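Long-range contact in cytoplasmic protein (Cryptococcus neoformans var. grubii serotype A, PDB 7LPO), which probably hydrolyses steryl beta-glucosides, releasing glucose from the sterol: residues A[218-223]-A[389-394]. Residues are numbered along the deposited sequence; the frame is centred on the assembly and turned at random.
Sequences GKTYAP and TLPTNP
Pro391 lays the CG-CD side of its ring across Thr220 and Tyr221, the last two residues of helix 206-221, with the proline and tyrosine side chains crossing at about a right angle. Pro391 CD lies 3.7 Å from Tyr221 CE1, while Pro391 CG comes within 3.6 Å of the backbone O of Thr220. With OG1 beside the backbone N (chi1 -61°), Thr220 CG2 is left anti to that N and lies over the centre of the neighbouring Tyr221 ring. The same methyl meets Pro391 CD at 3.7 Å and Leu390 CD2 at 3.9 Å. At the ring's edge, near its plane, lies Thr389 O, which accepts a hydrogen bond from Tyr221 OH at 3.0 Å. The donor stands 47° out of the carbonyl plane, so the bond misses the lone-pair directions, yet it gives the buried phenol a polar partner. Phe404 of helix 400-419 touches both Thr220 and Tyr221, and the ring of Phe387 meets that of Tyr221. About 30 Å from the centre of the chain (centre to centre), the end of helix 206-221 thus packs against the start of a type I beta turn, Leu390 to Asn393, tying together two successive connections between parallel strands of the family 5 TIM barrel.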
ATOM      1  N   GLY A 218     -15.858   8.394  16.283  1.00 14.75           N
ATOM      2  CA  GLY A 218     -17.292   8.454  16.521  1.00 14.80           C
ATOM      3  C   GLY A 218     -17.658   8.910  17.922  1.00 14.84           C
ATOM      4  O   GLY A 218     -18.651   9.613  18.116  1.00 17.42           O
ATOM      5  N   LYS A 219     -16.863   8.523  18.921  1.00 14.92           N
ATOM      6  CA  LYS A 219     -17.197   8.892  20.298  1.00 17.34           C
ATOM      7  C   LYS A 219     -17.065  10.391  20.540  1.00 16.16           C
ATOM      8  O   LYS A 219     -17.685  10.919  21.469  1.00 16.12           O
ATOM      9  CB  LYS A 219     -16.309   8.126  21.287  1.00 19.22           C
ATOM     10  CG  LYS A 219     -16.653   6.652  21.410  1.00 21.68           C
ATOM     11  CD  LYS A 219     -15.740   5.938  22.401  1.00 24.96           C
ATOM     12  CE  LYS A 219     -14.433   5.514  21.746  1.00 30.71           C
ATOM     13  NZ  LYS A 219     -13.696   4.475  22.539  1.00 34.86           N
ATOM     14  N   THR A 220     -16.284  11.085  19.721  1.00 14.88           N
ATOM     15  CA  THR A 220     -16.085  12.522  19.858  1.00 14.92           C
ATOM     16  C   THR A 220     -17.084  13.323  19.034  1.00 14.98           C
ATOM     17  O   THR A 220     -17.634  14.315  19.525  1.00 15.04           O
ATOM     18  CB  THR A 220     -14.658  12.885  19.433  1.00 16.86           C
ATOM     19  OG1 THR A 220     -13.726  12.216  20.289  1.00 18.56           O
ATOM     20  CG2 THR A 220     -14.411  14.400  19.478  1.00 17.60           C
ATOM     21  N   TYR A 221     -17.346  12.899  17.796  1.00 16.23           N
ATOM     22  CA  TYR A 221     -18.125  13.691  16.858  1.00 16.66           C
ATOM     23  C   TYR A 221     -19.502  13.129  16.559  1.00 17.74           C
ATOM     24  O   TYR A 221     -20.345  13.875  16.053  1.00 18.55           O
ATOM     25  CB  TYR A 221     -17.354  13.850  15.540  1.00 18.50           C
ATOM     26  CG  TYR A 221     -16.030  14.547  15.741  1.00 17.81           C
ATOM     27  CD1 TYR A 221     -15.979  15.874  16.137  1.00 16.73           C
ATOM     28  CD2 TYR A 221     -14.831  13.869  15.570  1.00 18.08           C
ATOM     29  CE1 TYR A 221     -14.764  16.509  16.353  1.00 15.76           C
ATOM     30  CE2 TYR A 221     -13.630  14.485  15.779  1.00 15.83           C
ATOM     31  CZ  TYR A 221     -13.594  15.806  16.169  1.00 16.71           C
ATOM     32  OH  TYR A 221     -12.377  16.429  16.386  1.00 19.29           O
ATOM     33  N   ALA A 222     -19.759  11.855  16.854  1.00 15.02           N
ATOM     34  CA  ALA A 222     -21.085  11.255  16.683  1.00 16.79           C
ATOM     35  C   ALA A 222     -21.476  10.491  17.945  1.00 17.47           C
ATOM     36  O   ALA A 222     -21.722   9.283  17.904  1.00 15.01           O
ATOM     37  CB  ALA A 222     -21.115  10.338  15.460  1.00 15.97           C
ATOM     38  N   PRO A 223     -21.530  11.173  19.094  1.00 20.40           N
ATOM     39  CA  PRO A 223     -21.814  10.466  20.361  1.00 21.22           C
ATOM     40  C   PRO A 223     -23.169   9.772  20.408  1.00 18.25           C
ATOM     41  O   PRO A 223     -23.352   8.823  21.190  1.00 17.82           O
ATOM     42  CB  PRO A 223     -21.729  11.582  21.414  1.00 22.78           C
ATOM     43  CG  PRO A 223     -21.880  12.886  20.621  1.00 19.89           C
ATOM     44  CD  PRO A 223     -21.251  12.606  19.294  1.00 18.27           C
ATOM     45  N   THR A 389     -11.902  20.732  16.397  1.00 20.42           N
ATOM     46  CA  THR A 389     -11.659  20.792  17.829  1.00 24.36           C
ATOM     47  C   THR A 389     -12.506  19.706  18.487  1.00 24.50           C
ATOM     48  O   THR A 389     -13.147  18.902  17.810  1.00 25.36           O
ATOM     49  CB  THR A 389     -12.001  22.186  18.383  1.00 27.76           C
ATOM     50  OG1 THR A 389     -13.369  22.509  18.078  1.00 29.23           O
ATOM     51  CG2 THR A 389     -11.091  23.264  17.777  1.00 27.91           C
ATOM     52  N   LEU A 390     -12.530  19.687  19.810  1.00 25.53           N
ATOM     53  CA  LEU A 390     -13.431  18.798  20.546  1.00 26.95           C
ATOM     54  C   LEU A 390     -14.755  19.511  20.808  1.00 29.37           C
ATOM     55  O   LEU A 390     -14.749  20.622  21.347  1.00 29.54           O
ATOM     56  CB  LEU A 390     -12.804  18.371  21.865  1.00 27.84           C
ATOM     57  CG  LEU A 390     -11.405  17.761  21.715  1.00 29.31           C
ATOM     58  CD1 LEU A 390     -10.691  17.693  23.045  1.00 33.02           C
ATOM     59  CD2 LEU A 390     -11.502  16.364  21.081  1.00 28.90           C
ATOM     60  N   PRO A 391     -15.898  18.926  20.432  1.00 33.23           N
ATOM     61  CA  PRO A 391     -17.163  19.677  20.548  1.00 36.30           C
ATOM     62  C   PRO A 391     -17.485  20.167  21.951  1.00 40.74           C
ATOM     63  O   PRO A 391     -18.148  21.203  22.082  1.00 44.59           O
ATOM     64  CB  PRO A 391     -18.214  18.675  20.050  1.00 34.43           C
ATOM     65  CG  PRO A 391     -17.470  17.835  19.048  1.00 33.42           C
ATOM     66  CD  PRO A 391     -16.072  17.681  19.656  1.00 33.61           C
ATOM     67  N   THR A 392     -17.046  19.475  23.001  1.00 42.94           N
ATOM     68  CA  THR A 392     -17.354  19.889  24.365  1.00 44.41           C
ATOM     69  C   THR A 392     -16.204  20.619  25.058  1.00 48.03           C
ATOM     70  O   THR A 392     -16.379  21.083  26.184  1.00 50.91           O
ATOM     71  CB  THR A 392     -17.770  18.678  25.206  1.00 42.63           C
ATOM     72  OG1 THR A 392     -16.700  17.725  25.232  1.00 43.13           O
ATOM     73  CG2 THR A 392     -19.035  18.029  24.631  1.00 41.22           C
ATOM     74  N   ASN A 393     -15.039  20.726  24.428  1.00 63.23           N
ATOM     75  CA  ASN A 393     -13.954  21.585  24.914  1.00 65.78           C
ATOM     76  C   ASN A 393     -13.350  22.255  23.686  1.00 65.23           C
ATOM     77  O   ASN A 393     -12.301  21.849  23.181  1.00 65.87           O
ATOM     78  CB  ASN A 393     -12.913  20.790  25.705  1.00 68.87           C
ATOM     79  CG  ASN A 393     -11.725  21.640  26.107  1.00 73.10           C
ATOM     80  OD1 ASN A 393     -11.877  22.776  26.568  1.00 74.28           O
ATOM     81  ND2 ASN A 393     -10.532  21.097  25.930  1.00 75.27           N
ATOM     82  N   PRO A 394     -14.002  23.304  23.186  1.00 64.63           N
ATOM     83  CA  PRO A 394     -13.814  23.733  21.790  1.00 64.92           C
ATOM     84  C   PRO A 394     -12.636  24.649  21.491  1.00 65.56           C
ATOM     85  O   PRO A 394     -12.458  25.005  20.318  1.00 67.98           O
ATOM     86  CB  PRO A 394     -15.134  24.469  21.509  1.00 67.68           C
ATOM     87  CG  PRO A 394     -15.525  25.047  22.847  1.00 68.70           C
ATOM     88  CD  PRO A 394     -15.120  23.998  23.846  1.00 67.01           C
TER